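Local coordinates for putative uncharacterized protein (Helicobacter pylori, PDB 3TDG), which probably acts in the periplasm as a dimeric thiol-disulfide oxidoreductase of the DsbG type, working as a reductase through a thioredoxin-fold domain, at residues A[126-131]-A[152-157]; A[193-198]-A[239-244]. All blocks are in the same frame, centred on the assembly; numbering follows the deposited sequence.

Interaction 1: residues A[126-131]-A[152-157]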
loop_
_atom_site.group_PDB
_atom_site.type_symbol
_atom_site.label_atom_id
_atom_site.label_comp_id
_atom_site.label_asym_id
_atom_site.label_seq_id
_atom_site.Cartn_x
_atom_site.Cartn_y
_atom_site.Cartn_z
ATOM N N ALA A 126 13.496 -4.192 15.342
ATOM C CA ALA A 126 12.429 -5.182 15.483
ATOM C C ALA A 126 12.848 -6.576 14.989
ATOM O O ALA A 126 12.498 -7.591 15.607
ATOM C CB ALA A 126 11.184 -4.734 14.781
ATOM N N ILE A 127 13.579 -6.627 13.872
ATOM C CA ILE A 127 14.132 -7.900 13.401
ATOM C C ILE A 127 14.991 -8.553 14.483
ATOM O O ILE A 127 14.763 -9.705 14.828
ATOM C CB ILE A 127 14.904 -7.770 12.066
ATOM C CG1 ILE A 127 13.901 -7.557 10.926
ATOM C CG2 ILE A 127 15.776 -9.034 11.813
ATOM C CD1 ILE A 127 14.531 -7.019 9.654
ATOM N N PHE A 128 15.940 -7.808 15.034
ATOM C CA PHE A 128 16.831 -8.347 16.044
ATOM C C PHE A 128 16.189 -8.672 17.398
ATOM O O PHE A 128 16.672 -9.561 18.108
ATOM C CB PHE A 128 18.064 -7.468 16.196
ATOM C CG PHE A 128 18.927 -7.483 14.981
ATOM C CD1 PHE A 128 19.617 -8.640 14.628
ATOM C CD2 PHE A 128 19.005 -6.369 14.146
ATOM C CE1 PHE A 128 20.394 -8.691 13.481
ATOM C CE2 PHE A 128 19.777 -6.406 12.989
ATOM C CZ PHE A 128 20.474 -7.570 12.657
ATOM N N ASN A 129 15.114 -7.955 17.738
ATOM C CA ASN A 129 14.354 -8.209 18.965
ATOM C C ASN A 129 13.460 -9.423 18.847
ATOM O O ASN A 129 13.062 -9.994 19.845
ATOM C CB ASN A 129 13.502 -6.988 19.348
ATOM C CG ASN A 129 14.342 -5.809 19.784
ATOM O OD1 ASN A 129 15.425 -5.974 20.365
ATOM N ND2 ASN A 129 13.860 -4.605 19.498
ATOM N N GLU A 130 13.136 -9.804 17.619
ATOM C CA GLU A 130 12.269 -10.945 17.358
ATOM C C GLU A 130 13.020 -12.298 17.280
ATOM O O GLU A 130 12.385 -13.361 17.261
ATOM C CB GLU A 130 11.478 -10.655 16.084
ATOM C CG GLU A 130 10.809 -11.823 15.361
ATOM C CD GLU A 130 10.225 -11.389 14.007
ATOM O OE1 GLU A 130 11.005 -11.089 13.061
ATOM O OE2 GLU A 130 8.982 -11.328 13.889
ATOM N N ILE A 131 14.353 -12.261 17.235
ATOM C CA ILE A 131 15.180 -13.497 17.197
ATOM C C ILE A 131 15.126 -14.200 18.575
ATOM O O ILE A 131 15.305 -13.533 19.592
ATOM C CB ILE A 131 16.649 -13.152 16.819
ATOM C CG1 ILE A 131 16.734 -12.637 15.372
ATOM C CG2 ILE A 131 17.591 -14.339 16.999
ATOM C CD1 ILE A 131 18.086 -11.985 15.049
ATOM N N TYR A 152 25.625 -6.292 16.020
ATOM C CA TYR A 152 25.009 -7.472 15.448
ATOM C C TYR A 152 25.701 -7.840 14.133
ATOM O O TYR A 152 25.931 -6.973 13.288
ATOM C CB TYR A 152 23.534 -7.213 15.170
ATOM C CG TYR A 152 22.635 -7.469 16.346
ATOM C CD1 TYR A 152 22.207 -8.772 16.646
ATOM C CD2 TYR A 152 22.206 -6.421 17.166
ATOM C CE1 TYR A 152 21.364 -9.017 17.723
ATOM C CE2 TYR A 152 21.359 -6.656 18.256
ATOM C CZ TYR A 152 20.942 -7.953 18.529
ATOM O OH TYR A 152 20.112 -8.210 19.606
ATOM N N ILE A 153 26.028 -9.119 13.975
ATOM C CA ILE A 153 26.594 -9.637 12.735
ATOM C C ILE A 153 25.753 -10.814 12.214
ATOM O O ILE A 153 25.759 -11.891 12.807
ATOM C CB ILE A 153 28.057 -10.079 12.943
ATOM C CG1 ILE A 153 28.885 -8.921 13.516
ATOM C CG2 ILE A 153 28.668 -10.613 11.604
ATOM C CD1 ILE A 153 30.323 -9.218 13.718
ATOM N N VAL A 154 25.020 -10.608 11.130
ATOM C CA VAL A 154 24.252 -11.688 10.505
ATOM C C VAL A 154 25.201 -12.377 9.522
ATOM O O VAL A 154 25.805 -11.717 8.677
ATOM C CB VAL A 154 22.982 -11.192 9.828
ATOM C CG1 VAL A 154 22.178 -12.368 9.214
ATOM C CG2 VAL A 154 22.106 -10.408 10.833
ATOM N N SER A 155 25.354 -13.692 9.681
ATOM C CA SER A 155 26.448 -14.432 9.074
ATOM C C SER A 155 26.014 -15.861 8.696
ATOM O O SER A 155 25.322 -16.535 9.473
ATOM C CB SER A 155 27.628 -14.485 10.037
ATOM O OG SER A 155 28.749 -15.172 9.471
ATOM N N ASP A 156 26.423 -16.294 7.502
ATOM C CA ASP A 156 26.124 -17.626 6.983
ATOM C C ASP A 156 27.436 -18.421 7.000
ATOM O O ASP A 156 28.459 -17.937 6.531
ATOM C CB ASP A 156 25.554 -17.516 5.568
ATOM C CG ASP A 156 25.022 -18.848 5.029
ATOM O OD1 ASP A 156 23.786 -18.951 4.866
ATOM O OD2 ASP A 156 25.830 -19.785 4.765
ATOM N N PRO A 157 27.416 -19.638 7.574
ATOM C CA PRO A 157 28.645 -20.421 7.692
ATOM C C PRO A 157 29.162 -21.055 6.375
ATOM O O PRO A 157 30.253 -21.629 6.384
ATOM C CB PRO A 157 28.289 -21.493 8.733
ATOM C CG PRO A 157 26.804 -21.580 8.744
ATOM C CD PRO A 157 26.226 -20.381 8.034
HETATM O O HOH W 1 18.803 -10.903 19.050
#

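Interaction 2: residues A[193-198]-A[239-244]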
loop_
_atom_site.group_PDB
_atom_site.type_symbol
_atom_site.label_atom_id
_atom_site.label_comp_id
_atom_site.label_asym_id
_atom_site.label_seq_id
_atom_site.Cartn_x
_atom_site.Cartn_y
_atom_site.Cartn_z
ATOM N N LYS A 193 24.896 -26.431 9.150
ATOM C CA LYS A 193 25.954 -25.863 9.964
ATOM C C LYS A 193 25.403 -24.921 11.036
ATOM O O LYS A 193 25.842 -24.955 12.173
ATOM C CB LYS A 193 26.990 -25.159 9.079
ATOM C CG LYS A 193 27.953 -26.142 8.378
ATOM C CD LYS A 193 29.225 -25.449 7.911
ATOM C CE LYS A 193 30.205 -26.456 7.222
ATOM N NZ LYS A 193 31.483 -25.784 6.867
ATOM N N ALA A 194 24.452 -24.063 10.674
ATOM C CA ALA A 194 23.809 -23.188 11.678
ATOM C C ALA A 194 23.202 -24.012 12.826
ATOM O O ALA A 194 23.367 -23.663 13.995
ATOM C CB ALA A 194 22.728 -22.301 11.008
ATOM N N ALA A 195 22.532 -25.121 12.484
ATOM C CA ALA A 195 21.965 -26.053 13.489
ATOM C C ALA A 195 23.001 -26.630 14.443
ATOM O O ALA A 195 22.799 -26.658 15.657
ATOM C CB ALA A 195 21.158 -27.193 12.795
ATOM N N LEU A 196 24.123 -27.081 13.888
ATOM C CA LEU A 196 25.221 -27.646 14.666
ATOM C C LEU A 196 25.826 -26.590 15.564
ATOM O O LEU A 196 26.203 -26.863 16.709
ATOM C CB LEU A 196 26.308 -28.208 13.715
ATOM C CG LEU A 196 25.945 -29.416 12.826
ATOM C CD1 LEU A 196 27.022 -29.708 11.731
ATOM C CD2 LEU A 196 25.700 -30.674 13.657
ATOM N N ILE A 197 25.937 -25.369 15.042
ATOM C CA ILE A 197 26.403 -24.260 15.850
ATOM C C ILE A 197 25.458 -24.004 17.047
ATOM O O ILE A 197 25.929 -23.786 18.164
ATOM C CB ILE A 197 26.702 -22.967 14.995
ATOM C CG1 ILE A 197 28.068 -23.096 14.293
ATOM C CG2 ILE A 197 26.753 -21.702 15.892
ATOM C CD1 ILE A 197 28.222 -22.270 13.011
ATOM N N GLN A 198 24.148 -24.028 16.814
ATOM C CA GLN A 198 23.161 -23.832 17.898
ATOM C C GLN A 198 23.350 -24.943 18.947
ATOM O O GLN A 198 23.377 -24.679 20.152
ATOM C CB GLN A 198 21.719 -23.882 17.358
ATOM C CG GLN A 198 21.242 -22.614 16.635
ATOM C CD GLN A 198 21.348 -21.397 17.518
ATOM O OE1 GLN A 198 20.836 -21.391 18.627
ATOM N NE2 GLN A 198 22.063 -20.381 17.057
ATOM N N THR A 239 14.890 -26.862 12.202
ATOM C CA THR A 239 13.623 -26.136 12.065
ATOM C C THR A 239 13.672 -24.742 12.714
ATOM O O THR A 239 13.181 -23.772 12.138
ATOM C CB THR A 239 12.449 -26.948 12.657
ATOM O OG1 THR A 239 12.475 -28.270 12.108
ATOM C CG2 THR A 239 11.100 -26.295 12.332
ATOM N N LYS A 240 14.257 -24.656 13.906
ATOM C CA LYS A 240 14.468 -23.381 14.586
ATOM C C LYS A 240 15.349 -22.441 13.735
ATOM O O LYS A 240 15.037 -21.249 13.571
ATOM C CB LYS A 240 15.102 -23.603 15.958
ATOM C CG LYS A 240 15.129 -22.355 16.792
ATOM C CD LYS A 240 15.981 -22.503 18.026
ATOM C CE LYS A 240 15.479 -21.533 19.091
ATOM N NZ LYS A 240 16.388 -21.419 20.258
ATOM N N VAL A 241 16.436 -22.993 13.192
ATOM C CA VAL A 241 17.283 -22.274 12.230
ATOM C C VAL A 241 16.472 -21.790 11.024
ATOM O O VAL A 241 16.568 -20.611 10.645
ATOM C CB VAL A 241 18.503 -23.125 11.770
ATOM C CG1 VAL A 241 19.164 -22.529 10.526
ATOM C CG2 VAL A 241 19.515 -23.255 12.916
ATOM N N GLU A 242 15.693 -22.691 10.419
ATOM C CA GLU A 242 14.907 -22.353 9.230
ATOM C C GLU A 242 13.900 -21.240 9.507
ATOM O O GLU A 242 13.777 -20.330 8.703
ATOM C CB GLU A 242 14.214 -23.588 8.614
ATOM C CG GLU A 242 15.188 -24.564 7.926
ATOM C CD GLU A 242 14.539 -25.887 7.483
ATOM O OE1 GLU A 242 15.202 -26.643 6.743
ATOM O OE2 GLU A 242 13.385 -26.175 7.869
ATOM N N ASN A 243 13.211 -21.309 10.648
ATOM C CA ASN A 243 12.227 -20.288 11.053
ATOM C C ASN A 243 12.858 -18.953 11.418
ATOM O O ASN A 243 12.369 -17.896 11.011
ATOM C CB ASN A 243 11.362 -20.777 12.236
ATOM C CG ASN A 243 10.481 -21.986 11.876
ATOM O OD1 ASN A 243 10.390 -22.400 10.714
ATOM N ND2 ASN A 243 9.837 -22.563 12.887
ATOM N N THR A 244 13.942 -18.999 12.194
ATOM C CA THR A 244 14.640 -17.784 12.579
ATOM C C THR A 244 15.181 -17.043 11.334
ATOM O O THR A 244 15.032 -15.818 11.211
ATOM C CB THR A 244 15.766 -18.077 13.586
ATOM O OG1 THR A 244 15.236 -18.823 14.685
ATOM C CG2 THR A 244 16.381 -16.789 14.130
HETATM O O HOH W 2 18.748 -22.633 19.616
#

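Interaction 1: residues A[126-131]-A[152-157]
Phe128, in the last turns of helix 98-129, lays its ring against that of Tyr152 on strand 150-155 in an offset stack, the centroids 4.2 Å apart and the planes tilted by 27°. The two side chains run past each other in opposite directions, which puts each CB over the other's ring: Phe128 CB stands 3.9 Å from the Tyr152 centroid, and Tyr152 CB closes the second CH-pi contact over the Phe128 face. The tilt brings the rings nearest at one rim, where Phe128 CD1 comes within 3.3 Å of Tyr152 CD1. With chi1 at -67°, Phe128 CG lies anti to the carbonyl carbon and the ring reaches from the helix toward the strand. Here the long helix that links the N-terminal domain to the thioredoxin-fold domain, as in DsbC and DsbG, meets an inner strand of the thioredoxin sheet. At the edge of the Phe128 ring, in its plane, Val154 CG2 packs 3.6 Å from CE1, so Tyr152 and Val154, two residues apart on the strand, take a face and an edge of one ring. The backbone joins in through a water, which donates to Phe128 O (2.7 Å) and lies 3.0 Å from Tyr152 OH, itself hydrogen-bonded to Arg179 NH1 of strand 177-182. Farther along, Ile131, in the loop that follows, packs on Val181 of that strand and Ile248 of helix 235-249.

Interaction 2: residues A[193-198]-A[239-244]
A chi1 of 165° sets Val241 CG1 anti to its own backbone N and CG2 anti to the carbonyl carbon, which points both methyls at helix 188-206. CG1 meets the methyl of Ala194, with Val241 CG1 to Ala194 CB at 3.6 Å; the same CB also lies near CG2. CG2 rests against the backbone itself, 3.6 Å from Ala195 N, an approach consistent with the small side chains of Ala194 and Ala195. One turn on from Ala194, Gln198 bends at chi2 (-57°), and its CG passes obliquely by Val241 CG2 at 4.2 Å. The polar end of Gln198 continues the contact through water: one molecule donates to Gln198 OE1 (2.6 Å) and accepts from Lys240 NZ (2.7 Å). NE2 of the same amide is hydrogen-bonded to Tyr135 O, while Lys240 also forms a salt bridge with Asp134, so both ends of the water bridge are tied to the loop before strand 137-139. Lys240 O accepts from Thr244 N and OG1, on opposite faces of its plane. The segment axes approach to 9.1 Å at 114°, a steep crossing between a helix that probably belongs to the helical insertion of Dsb-type thioredoxin folds and the helix leading to the last strand.

How the interactions relate
Interactions 1 and 2 lie in the same domain, their centres about 12 Å apart, and follow one another along the chain. They touch at two places. Pro157, at the end of 152-157, packs its CG against Lys193 CB at 3.6 Å; Ile131 CG2 from 126-131 meets Thr244 CG2 of 239-244 at 4.0 Å. Helix 235-249 therefore packs against both the segment that follows the linker helix and helix 188-206. Pro157 also leads toward Cys159 and Cys162, a CxxC pair at the start of helix 160-167 that is probably the redox site. The side chain of Val154 lies near this pair without touching it, and Ser155 packs on Cys162, placing the strand of interaction 1 beside the motif.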